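Local coordinates for protein 2-oxoadipate dioxygenase/decarboxylase, chloroplastic/amyloplastic (Oryza sativa, PDB 6W1K) that catalyses the iron(II)-dependent decarboxylation and hydroxylation of 2-oxoadipate to (R)-2-hydroxyglutarate in lysine catabolism, at residues 37-42 / 245-250; 212-217 / 222-227; 263-268 / 303-308. All coordinates share one frame; numbering follows the deposited sequence.

Contact 1. Residues 37-42 / 245-250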
ATOM      1  N   ASN A  37       8.422  -4.837  10.327  1.00 29.76           N
ATOM      2  CA  ASN A  37       9.072  -3.798   9.531  1.00 29.98           C
ATOM      3  C   ASN A  37       9.649  -2.731  10.450  1.00 32.09           C
ATOM      4  O   ASN A  37       9.055  -1.654  10.635  1.00 30.08           O
ATOM      5  CB  ASN A  37       8.084  -3.217   8.521  1.00 29.79           C
ATOM      6  CG  ASN A  37       7.665  -4.249   7.496  1.00 30.02           C
ATOM      7  OD1 ASN A  37       8.350  -4.430   6.491  1.00 29.51           O
ATOM      8  ND2 ASN A  37       6.586  -4.988   7.785  1.00 29.15           N
ATOM      9  N   PRO A  38      10.837  -2.994  11.012  1.00 36.74           N
ATOM     10  CA  PRO A  38      11.468  -2.032  11.928  1.00 37.49           C
ATOM     11  C   PRO A  38      11.746  -0.674  11.310  1.00 33.97           C
ATOM     12  O   PRO A  38      11.762   0.333  12.035  1.00 33.06           O
ATOM     13  CB  PRO A  38      12.791  -2.724  12.313  1.00 41.73           C
ATOM     14  CG  PRO A  38      12.676  -4.114  11.894  1.00 47.05           C
ATOM     15  CD  PRO A  38      11.675  -4.181  10.781  1.00 41.95           C
ATOM     16  N   THR A  39      11.999  -0.613  10.000  1.00 33.30           N
ATOM     17  CA  THR A  39      12.269   0.675   9.361  1.00 33.78           C
ATOM     18  C   THR A  39      11.020   1.551   9.374  1.00 32.67           C
ATOM     19  O   THR A  39      11.070   2.735   9.732  1.00 32.49           O
ATOM     20  CB  THR A  39      12.765   0.467   7.929  1.00 35.40           C
ATOM     21  OG1 THR A  39      14.057  -0.167   7.951  1.00 35.39           O
ATOM     22  CG2 THR A  39      12.846   1.802   7.188  1.00 36.08           C
ATOM     23  N   ALA A  40       9.883   0.979   8.980  1.00 31.33           N
ATOM     24  CA  ALA A  40       8.650   1.741   8.989  1.00 31.01           C
ATOM     25  C   ALA A  40       8.285   2.151  10.407  1.00 31.09           C
ATOM     26  O   ALA A  40       7.886   3.288  10.643  1.00 29.98           O
ATOM     27  CB  ALA A  40       7.533   0.913   8.361  1.00 30.89           C
ATOM     28  N   LYS A  41       8.412   1.226  11.362  1.00 32.16           N
ATOM     29  CA  LYS A  41       8.093   1.540  12.746  1.00 34.00           C
ATOM     30  C   LYS A  41       8.973   2.666  13.263  1.00 33.82           C
ATOM     31  O   LYS A  41       8.497   3.560  13.970  1.00 34.85           O
ATOM     32  CB  LYS A  41       8.258   0.294  13.607  1.00 38.08           C
ATOM     33  CG  LYS A  41       7.928   0.459  15.078  1.00 43.06           C
ATOM     34  CD  LYS A  41       8.143  -0.854  15.821  1.00 51.19           C
ATOM     35  CE  LYS A  41       7.937  -0.693  17.326  1.00 61.96           C
ATOM     36  NZ  LYS A  41       8.428  -1.888  18.103  1.00 72.50           N
ATOM     37  N   THR A  42      10.271   2.629  12.950  1.00 34.55           N
ATOM     38  CA  THR A  42      11.159   3.675  13.444  1.00 36.35           C
ATOM     39  C   THR A  42      10.825   5.023  12.830  1.00 34.79           C
ATOM     40  O   THR A  42      10.794   6.039  13.528  1.00 35.09           O
ATOM     41  CB  THR A  42      12.615   3.330  13.155  1.00 40.37           C
ATOM     42  OG1 THR A  42      12.961   2.171  13.895  1.00 38.52           O
ATOM     43  CG2 THR A  42      13.541   4.493  13.576  1.00 39.81           C
ATOM     44  N   VAL A 245      13.320   1.764   0.786  1.00 31.40           N
ATOM     45  CA  VAL A 245      13.640   0.395   0.411  1.00 33.26           C
ATOM     46  C   VAL A 245      13.083  -0.547   1.467  1.00 31.30           C
ATOM     47  O   VAL A 245      13.258  -0.328   2.675  1.00 30.57           O
ATOM     48  CB  VAL A 245      15.158   0.238   0.255  1.00 37.47           C
ATOM     49  CG1 VAL A 245      15.521  -1.202  -0.103  1.00 40.03           C
ATOM     50  CG2 VAL A 245      15.670   1.215  -0.806  1.00 37.45           C
ATOM     51  N   ALA A 246      12.411  -1.604   1.010  1.00 30.99           N
ATOM     52  CA  ALA A 246      11.765  -2.543   1.900  1.00 30.40           C
ATOM     53  C   ALA A 246      12.774  -3.163   2.860  1.00 30.48           C
ATOM     54  O   ALA A 246      13.952  -3.345   2.535  1.00 28.90           O
ATOM     55  CB  ALA A 246      11.064  -3.647   1.099  1.00 30.17           C
ATOM     56  N   ASP A 247      12.298  -3.459   4.068  1.00 31.66           N
ATOM     57  CA  ASP A 247      13.053  -4.276   4.998  1.00 34.09           C
ATOM     58  C   ASP A 247      13.190  -5.704   4.471  1.00 29.62           C
ATOM     59  O   ASP A 247      12.396  -6.181   3.657  1.00 27.47           O
ATOM     60  CB  ASP A 247      12.382  -4.299   6.369  1.00 41.23           C
ATOM     61  CG  ASP A 247      12.679  -3.043   7.179  1.00 49.34           C
ATOM     62  OD1 ASP A 247      13.808  -2.512   7.096  1.00 46.97           O
ATOM     63  OD2 ASP A 247      11.775  -2.572   7.898  1.00 45.38           O
ATOM     64  N   SER A 248      14.235  -6.373   4.933  1.00 29.58           N
ATOM     65  CA  SER A 248      14.427  -7.796   4.677  1.00 30.14           C
ATOM     66  C   SER A 248      14.363  -8.592   5.970  1.00 30.23           C
ATOM     67  O   SER A 248      14.646  -8.085   7.057  1.00 31.42           O
ATOM     68  CB  SER A 248      15.776  -8.042   3.987  1.00 31.93           C
ATOM     69  OG  SER A 248      15.773  -7.476   2.690  1.00 33.75           O
ATOM     70  N   ALA A 249      14.043  -9.877   5.829  1.00 29.75           N
ATOM     71  CA  ALA A 249      13.913 -10.769   6.970  1.00 29.83           C
ATOM     72  C   ALA A 249      14.423 -12.146   6.590  1.00 29.18           C
ATOM     73  O   ALA A 249      14.430 -12.516   5.414  1.00 28.83           O
ATOM     74  CB  ALA A 249      12.462 -10.905   7.444  1.00 29.90           C
ATOM     75  N   LEU A 250      14.857 -12.895   7.594  1.00 29.75           N
ATOM     76  CA  LEU A 250      15.194 -14.297   7.392  1.00 31.50           C
ATOM     77  C   LEU A 250      13.906 -15.104   7.440  1.00 31.55           C
ATOM     78  O   LEU A 250      13.045 -14.880   8.300  1.00 32.72           O
ATOM     79  CB  LEU A 250      16.180 -14.789   8.454  1.00 32.39           C
ATOM     80  CG  LEU A 250      17.564 -14.131   8.401  1.00 33.72           C
ATOM     81  CD1 LEU A 250      18.409 -14.595   9.570  1.00 34.81           C
ATOM     82  CD2 LEU A 250      18.266 -14.439   7.064  1.00 33.14           C
TER

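Contact 2. Residues 212-217 / 222-227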
ATOM      1  N   LYS A 212      11.739  18.213   1.789  1.00 53.60           N
ATOM      2  CA  LYS A 212      12.290  18.352   3.148  1.00 54.32           C
ATOM      3  C   LYS A 212      12.105  17.017   3.867  1.00 48.94           C
ATOM      4  O   LYS A 212      13.012  16.600   4.556  1.00 47.16           O
ATOM      5  CB  LYS A 212      11.575  19.450   3.930  1.00 63.21           C
ATOM      6  CG  LYS A 212      12.351  20.745   4.072  1.00 77.42           C
ATOM      7  CD  LYS A 212      12.287  21.601   2.847  1.00 90.64           C
ATOM      8  CE  LYS A 212      12.944  22.953   3.041  1.00 92.88           C
ATOM      9  NZ  LYS A 212      12.155  23.821   3.943  1.00 91.66           N
ATOM     10  N   PHE A 213      10.953  16.373   3.699  1.00 45.34           N
ATOM     11  CA  PHE A 213      10.699  15.084   4.331  1.00 43.94           C
ATOM     12  C   PHE A 213      11.729  14.045   3.888  1.00 45.11           C
ATOM     13  O   PHE A 213      12.292  13.321   4.712  1.00 44.68           O
ATOM     14  CB  PHE A 213       9.289  14.578   4.006  1.00 41.75           C
ATOM     15  CG  PHE A 213       8.892  13.386   4.825  1.00 41.76           C
ATOM     16  CD1 PHE A 213       8.126  13.550   5.971  1.00 42.92           C
ATOM     17  CD2 PHE A 213       9.319  12.096   4.480  1.00 39.61           C
ATOM     18  CE1 PHE A 213       7.784  12.473   6.747  1.00 41.67           C
ATOM     19  CE2 PHE A 213       8.995  11.022   5.270  1.00 39.37           C
ATOM     20  CZ  PHE A 213       8.203  11.207   6.400  1.00 40.69           C
ATOM     21  N   ASN A 214      11.994  13.973   2.584  1.00 46.37           N
ATOM     22  CA  ASN A 214      12.970  13.007   2.085  1.00 47.03           C
ATOM     23  C   ASN A 214      14.339  13.213   2.721  1.00 49.80           C
ATOM     24  O   ASN A 214      15.018  12.241   3.085  1.00 49.09           O
ATOM     25  CB  ASN A 214      13.068  13.102   0.566  1.00 45.91           C
ATOM     26  CG  ASN A 214      11.894  12.458  -0.123  1.00 44.76           C
ATOM     27  OD1 ASN A 214      11.089  11.769   0.505  1.00 43.26           O
ATOM     28  ND2 ASN A 214      11.766  12.700  -1.415  1.00 44.58           N
ATOM     29  N   LYS A 215      14.767  14.469   2.870  1.00 51.62           N
ATOM     30  CA  LYS A 215      16.077  14.722   3.469  1.00 54.72           C
ATOM     31  C   LYS A 215      16.077  14.355   4.955  1.00 51.92           C
ATOM     32  O   LYS A 215      17.075  13.854   5.480  1.00 51.30           O
ATOM     33  CB  LYS A 215      16.480  16.180   3.266  1.00 63.31           C
ATOM     34  CG  LYS A 215      17.812  16.557   3.903  1.00 73.49           C
ATOM     35  CD  LYS A 215      17.737  17.937   4.524  1.00 84.88           C
ATOM     36  CE  LYS A 215      19.095  18.653   4.529  1.00 91.62           C
ATOM     37  NZ  LYS A 215      20.267  17.716   4.591  1.00 92.31           N
ATOM     38  N   PHE A 216      14.961  14.589   5.645  1.00 51.54           N
ATOM     39  CA  PHE A 216      14.803  14.117   7.020  1.00 51.14           C
ATOM     40  C   PHE A 216      14.993  12.599   7.115  1.00 47.17           C
ATOM     41  O   PHE A 216      15.687  12.110   8.010  1.00 45.98           O
ATOM     42  CB  PHE A 216      13.421  14.553   7.540  1.00 52.57           C
ATOM     43  CG  PHE A 216      13.051  13.983   8.890  1.00 57.51           C
ATOM     44  CD1 PHE A 216      12.218  12.866   8.981  1.00 57.98           C
ATOM     45  CD2 PHE A 216      13.522  14.566  10.060  1.00 57.88           C
ATOM     46  CE1 PHE A 216      11.878  12.326  10.207  1.00 57.87           C
ATOM     47  CE2 PHE A 216      13.179  14.042  11.290  1.00 60.89           C
ATOM     48  CZ  PHE A 216      12.348  12.914  11.365  1.00 59.23           C
ATOM     49  N   VAL A 217      14.401  11.835   6.201  1.00 43.54           N
ATOM     50  CA  VAL A 217      14.532  10.385   6.273  1.00 42.41           C
ATOM     51  C   VAL A 217      15.969   9.970   5.991  1.00 45.08           C
ATOM     52  O   VAL A 217      16.549   9.147   6.714  1.00 44.19           O
ATOM     53  CB  VAL A 217      13.546   9.718   5.301  1.00 40.55           C
ATOM     54  CG1 VAL A 217      13.828   8.217   5.177  1.00 39.79           C
ATOM     55  CG2 VAL A 217      12.167   9.944   5.760  1.00 39.06           C
ATOM     56  N   PHE A 222      18.152   6.195   6.653  1.00 50.27           N
ATOM     57  CA  PHE A 222      17.336   5.280   5.864  1.00 51.29           C
ATOM     58  C   PHE A 222      17.448   5.599   4.379  1.00 56.65           C
ATOM     59  O   PHE A 222      17.620   6.755   3.985  1.00 56.59           O
ATOM     60  CB  PHE A 222      15.871   5.339   6.308  1.00 48.29           C
ATOM     61  CG  PHE A 222      15.680   5.041   7.766  1.00 46.75           C
ATOM     62  CD1 PHE A 222      15.872   3.756   8.256  1.00 46.66           C
ATOM     63  CD2 PHE A 222      15.332   6.046   8.649  1.00 46.55           C
ATOM     64  CE1 PHE A 222      15.724   3.483   9.603  1.00 46.03           C
ATOM     65  CE2 PHE A 222      15.174   5.779   9.995  1.00 45.67           C
ATOM     66  CZ  PHE A 222      15.371   4.498  10.472  1.00 46.74           C
ATOM     67  N   LYS A 223      17.346   4.546   3.570  1.00 54.76           N
ATOM     68  CA  LYS A 223      17.562   4.606   2.123  1.00 54.34           C
ATOM     69  C   LYS A 223      16.216   4.710   1.403  1.00 45.55           C
ATOM     70  O   LYS A 223      15.348   3.891   1.675  1.00 42.74           O
ATOM     71  CB  LYS A 223      18.290   3.344   1.669  1.00 66.38           C
ATOM     72  CG  LYS A 223      19.015   3.470   0.343  1.00 78.04           C
ATOM     73  CD  LYS A 223      19.624   2.178  -0.142  1.00 91.44           C
ATOM     74  CE  LYS A 223      20.620   1.600   0.837  1.00 91.98           C
ATOM     75  NZ  LYS A 223      21.734   2.546   1.077  1.00 90.46           N
ATOM     76  N   LEU A 224      16.060   5.680   0.514  1.00 41.16           N
ATOM     77  CA  LEU A 224      14.862   5.797  -0.292  1.00 39.16           C
ATOM     78  C   LEU A 224      14.993   5.016  -1.596  1.00 37.60           C
ATOM     79  O   LEU A 224      16.074   4.918  -2.172  1.00 36.66           O
ATOM     80  CB  LEU A 224      14.595   7.271  -0.603  1.00 39.44           C
ATOM     81  CG  LEU A 224      14.347   8.154   0.625  1.00 41.46           C
ATOM     82  CD1 LEU A 224      14.220   9.629   0.253  1.00 43.60           C
ATOM     83  CD2 LEU A 224      13.103   7.695   1.347  1.00 41.43           C
ATOM     84  N   ASN A 225      13.861   4.493  -2.076  1.00 37.73           N
ATOM     85  CA  ASN A 225      13.791   3.895  -3.408  1.00 39.95           C
ATOM     86  C   ASN A 225      14.375   4.847  -4.447  1.00 40.98           C
ATOM     87  O   ASN A 225      13.868   5.957  -4.629  1.00 39.87           O
ATOM     88  CB  ASN A 225      12.327   3.572  -3.743  1.00 41.43           C
ATOM     89  CG  ASN A 225      12.162   2.924  -5.104  1.00 44.29           C
ATOM     90  OD1 ASN A 225      13.044   3.009  -5.945  1.00 45.69           O
ATOM     91  ND2 ASN A 225      11.025   2.265  -5.323  1.00 43.07           N
ATOM     92  N   SER A 226      15.406   4.377  -5.157  1.00 43.27           N
ATOM     93  CA  SER A 226      16.183   5.165  -6.108  1.00 46.53           C
ATOM     94  C   SER A 226      15.652   5.119  -7.530  1.00 46.49           C
ATOM     95  O   SER A 226      16.156   5.860  -8.379  1.00 45.29           O
ATOM     96  CB  SER A 226      17.651   4.675  -6.157  1.00 50.38           C
ATOM     97  OG  SER A 226      17.786   3.439  -6.853  1.00 53.99           O
ATOM     98  N   GLU A 227      14.717   4.230  -7.836  1.00 49.83           N
ATOM     99  CA  GLU A 227      14.380   3.958  -9.227  1.00 54.19           C
ATOM    100  C   GLU A 227      13.484   5.071  -9.738  1.00 55.87           C
ATOM    101  O   GLU A 227      12.438   5.334  -9.147  1.00 52.88           O
ATOM    102  CB  GLU A 227      13.686   2.607  -9.373  1.00 62.87           C
ATOM    103  CG  GLU A 227      13.577   2.114 -10.828  1.00 70.89           C
ATOM    104  CD  GLU A 227      14.919   2.076 -11.591  1.00 81.69           C
ATOM    105  OE1 GLU A 227      15.925   1.509 -11.083  1.00 81.83           O
ATOM    106  OE2 GLU A 227      14.955   2.617 -12.723  1.00 80.96           O
TER

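Contact 3. Residues 263-268 / 303-308. With NI (nickel (II) ion), chain E; OOG (2-oxoadipic acid), chain F.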
ATOM      1  N   ARG A 263      10.247  -8.003   3.107  1.00 26.29           N
ATOM      2  CA  ARG A 263       9.006  -7.671   3.797  1.00 26.48           C
ATOM      3  C   ARG A 263       8.460  -6.389   3.156  1.00 26.55           C
ATOM      4  O   ARG A 263       8.439  -6.266   1.919  1.00 25.75           O
ATOM      5  CB  ARG A 263       9.235  -7.559   5.305  1.00 28.06           C
ATOM      6  CG  ARG A 263       9.603  -8.910   5.978  1.00 29.64           C
ATOM      7  CD  ARG A 263       8.483  -9.919   5.858  1.00 32.72           C
ATOM      8  NE  ARG A 263       8.532 -10.985   6.845  1.00 35.37           N
ATOM      9  CZ  ARG A 263       7.768 -12.072   6.796  1.00 40.38           C
ATOM     10  NH1 ARG A 263       6.913 -12.245   5.789  1.00 38.85           N
ATOM     11  NH2 ARG A 263       7.864 -12.992   7.743  1.00 43.26           N
ATOM     12  N   SER A 264       7.999  -5.450   3.961  1.00 25.73           N
ATOM     13  CA  SER A 264       7.251  -4.302   3.462  1.00 26.50           C
ATOM     14  C   SER A 264       8.085  -3.041   3.597  1.00 26.73           C
ATOM     15  O   SER A 264       9.236  -3.057   4.035  1.00 26.47           O
ATOM     16  CB  SER A 264       5.929  -4.184   4.207  1.00 26.31           C
ATOM     17  OG  SER A 264       5.148  -5.341   3.967  1.00 25.35           O
ATOM     18  N   TYR A 265       7.493  -1.927   3.183  1.00 27.55           N
ATOM     19  CA  TYR A 265       8.176  -0.649   3.166  1.00 27.49           C
ATOM     20  C   TYR A 265       7.168   0.403   3.575  1.00 26.37           C
ATOM     21  O   TYR A 265       6.027   0.087   3.928  1.00 26.27           O
ATOM     22  CB  TYR A 265       8.782  -0.349   1.797  1.00 28.46           C
ATOM     23  CG  TYR A 265       7.797  -0.201   0.634  1.00 30.06           C
ATOM     24  CD1 TYR A 265       7.395  -1.307  -0.093  1.00 30.75           C
ATOM     25  CD2 TYR A 265       7.307   1.038   0.247  1.00 31.72           C
ATOM     26  CE1 TYR A 265       6.538  -1.206  -1.153  1.00 32.52           C
ATOM     27  CE2 TYR A 265       6.431   1.148  -0.827  1.00 33.50           C
ATOM     28  CZ  TYR A 265       6.053   0.011  -1.517  1.00 34.39           C
ATOM     29  OH  TYR A 265       5.196   0.068  -2.590  1.00 34.63           O
ATOM     30  N   ILE A 266       7.595   1.659   3.583  1.00 27.60           N
ATOM     31  CA  ILE A 266       6.697   2.762   3.902  1.00 28.88           C
ATOM     32  C   ILE A 266       6.848   3.838   2.834  1.00 28.62           C
ATOM     33  O   ILE A 266       7.948   4.080   2.325  1.00 27.93           O
ATOM     34  CB  ILE A 266       6.954   3.316   5.328  1.00 30.95           C
ATOM     35  CG1 ILE A 266       5.911   4.391   5.671  1.00 30.75           C
ATOM     36  CG2 ILE A 266       8.373   3.885   5.497  1.00 32.18           C
ATOM     37  CD1 ILE A 266       5.824   4.775   7.186  1.00 30.86           C
ATOM     38  N   GLU A 267       5.733   4.471   2.480  1.00 29.74           N
ATOM     39  CA  GLU A 267       5.706   5.498   1.452  1.00 32.59           C
ATOM     40  C   GLU A 267       5.327   6.837   2.084  1.00 30.98           C
ATOM     41  O   GLU A 267       4.778   6.904   3.196  1.00 28.44           O
ATOM     42  CB  GLU A 267       4.741   5.082   0.327  1.00 40.63           C
ATOM     43  CG  GLU A 267       4.610   6.066  -0.798  1.00 51.60           C
ATOM     44  CD  GLU A 267       3.360   5.821  -1.639  1.00 63.89           C
ATOM     45  OE1 GLU A 267       3.088   4.652  -1.954  1.00 59.32           O
ATOM     46  OE2 GLU A 267       2.641   6.793  -1.983  1.00 60.85           O
ATOM     47  N   PHE A 268       5.727   7.910   1.394  1.00 30.57           N
ATOM     48  CA  PHE A 268       5.406   9.292   1.749  1.00 30.96           C
ATOM     49  C   PHE A 268       4.855   9.991   0.512  1.00 31.15           C
ATOM     50  O   PHE A 268       5.408   9.856  -0.586  1.00 31.39           O
ATOM     51  CB  PHE A 268       6.644  10.005   2.294  1.00 32.80           C
ATOM     52  CG  PHE A 268       7.601   9.077   2.989  1.00 35.55           C
ATOM     53  CD1 PHE A 268       7.297   8.538   4.233  1.00 36.04           C
ATOM     54  CD2 PHE A 268       8.817   8.755   2.396  1.00 36.03           C
ATOM     55  CE1 PHE A 268       8.193   7.683   4.878  1.00 37.63           C
ATOM     56  CE2 PHE A 268       9.713   7.908   3.022  1.00 37.67           C
ATOM     57  CZ  PHE A 268       9.403   7.360   4.259  1.00 37.99           C
ATOM     58  N   PHE A 303       6.515   0.140  -7.041  1.00 33.59           N
ATOM     59  CA  PHE A 303       6.472  -1.317  -6.895  1.00 34.54           C
ATOM     60  C   PHE A 303       7.866  -1.885  -6.635  1.00 33.34           C
ATOM     61  O   PHE A 303       8.011  -2.952  -6.031  1.00 32.99           O
ATOM     62  CB  PHE A 303       5.908  -2.008  -8.159  1.00 35.45           C
ATOM     63  CG  PHE A 303       4.400  -2.064  -8.221  1.00 37.23           C
ATOM     64  CD1 PHE A 303       3.669  -2.764  -7.263  1.00 36.25           C
ATOM     65  CD2 PHE A 303       3.719  -1.431  -9.245  1.00 36.36           C
ATOM     66  CE1 PHE A 303       2.286  -2.812  -7.320  1.00 34.94           C
ATOM     67  CE2 PHE A 303       2.325  -1.461  -9.303  1.00 35.48           C
ATOM     68  CZ  PHE A 303       1.610  -2.158  -8.341  1.00 35.28           C
ATOM     69  N   GLU A 304       8.895  -1.202  -7.116  1.00 33.95           N
ATOM     70  CA  GLU A 304      10.244  -1.721  -7.052  1.00 36.34           C
ATOM     71  C   GLU A 304      10.919  -1.476  -5.706  1.00 33.77           C
ATOM     72  O   GLU A 304      12.077  -1.888  -5.519  1.00 32.92           O
ATOM     73  CB  GLU A 304      11.049  -1.126  -8.211  1.00 41.74           C
ATOM     74  CG  GLU A 304      10.505  -1.594  -9.571  1.00 51.91           C
ATOM     75  CD  GLU A 304      11.360  -1.186 -10.750  1.00 62.03           C
ATOM     76  OE1 GLU A 304      12.603  -1.189 -10.605  1.00 62.21           O
ATOM     77  OE2 GLU A 304      10.777  -0.869 -11.818  1.00 61.77           O
ATOM     78  N   SER A 305      10.213  -0.883  -4.749  1.00 32.02           N
ATOM     79  CA  SER A 305      10.744  -0.767  -3.397  1.00 30.64           C
ATOM     80  C   SER A 305      11.060  -2.125  -2.791  1.00 29.41           C
ATOM     81  O   SER A 305      11.905  -2.209  -1.896  1.00 29.73           O
ATOM     82  CB  SER A 305       9.747  -0.024  -2.522  1.00 30.86           C
ATOM     83  OG  SER A 305       9.471   1.254  -3.080  1.00 31.09           O
ATOM     84  N   THR A 306      10.423  -3.185  -3.267  1.00 27.90           N
ATOM     85  CA  THR A 306      10.679  -4.515  -2.760  1.00 32.01           C
ATOM     86  C   THR A 306      11.602  -5.318  -3.660  1.00 33.81           C
ATOM     87  O   THR A 306      11.885  -6.482  -3.338  1.00 33.82           O
ATOM     88  CB  THR A 306       9.363  -5.295  -2.578  1.00 31.61           C
ATOM     89  OG1 THR A 306       8.563  -5.194  -3.768  1.00 31.87           O
ATOM     90  CG2 THR A 306       8.576  -4.803  -1.366  1.00 31.53           C
ATOM     91  N   SER A 307      12.086  -4.728  -4.759  1.00 35.18           N
ATOM     92  CA  SER A 307      12.878  -5.477  -5.730  1.00 38.51           C
ATOM     93  C   SER A 307      14.279  -5.759  -5.211  1.00 38.47           C
ATOM     94  O   SER A 307      14.852  -4.991  -4.435  1.00 37.64           O
ATOM     95  CB  SER A 307      13.013  -4.719  -7.054  1.00 41.21           C
ATOM     96  OG  SER A 307      13.840  -3.565  -6.915  1.00 43.74           O
ATOM     97  N   ASN A 308      14.867  -6.839  -5.719  1.00 41.17           N
ATOM     98  CA  ASN A 308      16.181  -7.241  -5.228  1.00 47.28           C
ATOM     99  C   ASN A 308      17.227  -6.179  -5.538  1.00 49.96           C
ATOM    100  O   ASN A 308      18.160  -5.973  -4.749  1.00 46.82           O
ATOM    101  CB  ASN A 308      16.570  -8.586  -5.826  1.00 51.16           C
ATOM    102  CG  ASN A 308      17.741  -9.211  -5.117  1.00 55.82           C
ATOM    103  OD1 ASN A 308      18.813  -9.375  -5.702  1.00 57.54           O
ATOM    104  ND2 ASN A 308      17.551  -9.564  -3.840  1.00 54.81           N
TER
HETATM  105 NI    NI E 401       1.590   3.540  -2.337  0.75 36.37          NI
HETATM  106  C2  OOG F 402       1.891  -0.767  -4.642  1.00 78.91           C
HETATM  107  C3  OOG F 402       2.750   0.273  -5.364  1.00 79.22           C
HETATM  108  C4  OOG F 402       1.862   1.371  -5.959  1.00 79.11           C
HETATM  109  C6  OOG F 402       1.352   3.872  -5.254  1.00 77.31           C
HETATM  110  O4  OOG F 402       1.196   4.230  -6.448  1.00 77.02           O
HETATM  111  O3  OOG F 402       1.430   4.735  -4.352  1.00 76.29           O
HETATM  112  C5  OOG F 402       1.446   2.392  -4.900  1.00 78.50           C
HETATM  113  C1  OOG F 402       2.709  -2.000  -4.229  1.00 77.90           C
HETATM  114  O1  OOG F 402       2.161  -3.010  -3.955  1.00 76.90           O
HETATM  115  O2  OOG F 402       4.102  -1.962  -4.162  1.00 77.46           O
HETATM  116  O5  OOG F 402       1.193   2.048  -3.801  1.00 78.85           O

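Contact 1. Residues 37-42 / 245-250
The first turn of helix 38-51 meets the loop leading into strand 248-252 through Asp247 and Thr39. The carboxylate of Asp247 reaches the helix start with both oxygens. OD2 of Asp247 accepts the backbone N of Thr39 at 2.9 Å, with an N-H...O angle of 158°. OD1 of Asp247 accepts the hydroxyl OG1 of Thr39 at 2.5 Å, a short bond. Each oxygen uses its syn lone pair, so one residue is gripped by the inner side of the carboxylate. Thr39 holds OG1 anti to its carbonyl carbon (chi1 -67°), beside its own N, and both donors therefore face the same partner. Asp247 thus supplies, from a loop some 200 residues later in the chain, an acceptor for a first-turn N-H of the helix. The N-cap residue itself, Asn37, makes no capping bond with its side chain; its OD1 instead accepts from Ser264 N. The positive end of the helix dipole would probably favour the charged form of Asp247. With an alanine here, the N and OG1 of Thr39 would probably lose their shared acceptor group. CD of Pro38 packs against OD2 of Asp247 at 3.3 Å.

Contact 2. Residues 212-217 / 222-227
Val217, on helix 210-219, packs against Phe222 and Leu224 of the chain that follows the helix. The packed side is largely apolar, with Val217, Leu224 and Asn214 buried. CG1 of Val217 does the touching at both places. It lies 3.7 Å from CB of Phe222 and 3.9 Å from CD2 of Leu224. This methyl is anti to the backbone N of Val217 (chi1 170°), which carries it across to the returning chain. The side chains of Val217 and Phe222 cross at about a right angle. Leu224 divides its two methyls between two helix residues about one turn apart. While CD2 meets Val217, CD1 of Leu224 rests on Asn214, 3.7 Å from its CB and equally near its amide carbon CG. OD1 of Asn214 is hydrogen-bonded to Ser242 OG. Phe268 of strand 258-271 also touches Val217 and Leu224, so the cluster is joined to the sheet.

The polar link is looser. Phe222 N donates to Val217 O at 3.4 Å, a weak bond although nearly straight at 163°. It spans the turn by which the chain leaves the helix and doubles back over it. The Phe222 ring goes on to helix 38-51, where it touches Thr42, Ile43 and Leu46. Lys215 and Lys223 point away from the contact and are exposed. Farther along, Asn225 OD1 accepts from Glu227 N at 2.8 Å, an Asx turn in the loop, beyond the part that touches the helix.

Across the contact, then, one weak backbone bond accompanies several methyl contacts. The helix and its trailing chain are probably held together here mainly by the burial of apolar groups.

Contact 3. Residues 263-268 / 303-308
The backbones come nearest at Tyr265 and Ser305, whose CA atoms are 7.0 Å apart, and no hydrogen bond joins segment 263-268 to the 3-10 turn 303-306. The site is the metal and substrate pocket of a dioxygenase of the glyoxalase clan. Strand 258-271 supplies one of the three protein ligands of the metal, Glu267, and a substrate-binding tyrosine, and the C-terminal turn covers the tyrosine. CB of Ser305 sits over the centre of the Tyr265 ring, 3.5 Å from the centroid and 6° off the normal, a CH-pi contact. OG of Ser305 is hydrogen-bonded to Ser243 OG. CG2 of Thr306 comes to the edge of the same ring, 3.9 Å from CD1 of Tyr265. It also packs on the carbonyl O of Arg263.

Tyr265 has CG between its backbone N and carbonyl carbon (chi1 63°), which stands the ring up under the turn and aims the hydroxyl at the substrate. Its OH donates to carboxylate O2 of 2-oxoadipate at 2.8 Å, with O2 in the plane of the ring, and Arg63 NH2 also hydrogen-bonds the substrate. The Phe303 ring lies with one face against the substrate chain, C3 being 3.6 Å above its plane and toward the rim.

At the other end of the substrate Glu267 binds the nickel ion, which occupies the Fe(2+) site. His59 and His195 complete its protein ligands, and Gln241 NE2 is hydrogen-bonded to OE2 of Glu267, which is likely to fix the rotation of the carboxylate. The substrate chelates the nickel through O3 and O5, while OE1 of Glu267 binds it at 1.9 Å.

Along the chain, contact 2 is nested in the long loop closed by contact 1, and contact 3 follows. Contacts 1 and 3 lie closest, with centres about 9 Å apart, and reach the same mixed sheet through neighbouring strands 248-252 and 258-271. Contact 2 is about 12 Å from contact 3 and about 14 Å from contact 1. Helix 38-51 joins contacts 1 and 2, where Thr39 and Thr42 pack on Phe222. Asn225 ND2 is hydrogen-bonded to Ser305 OG, linking contacts 2 and 3. Contact 3 holds the pocket itself. Contact 1, through Asn37 and Ser264, and contact 2, through Phe213 on Phe268, both border the strand that carries Tyr265 and Glu267.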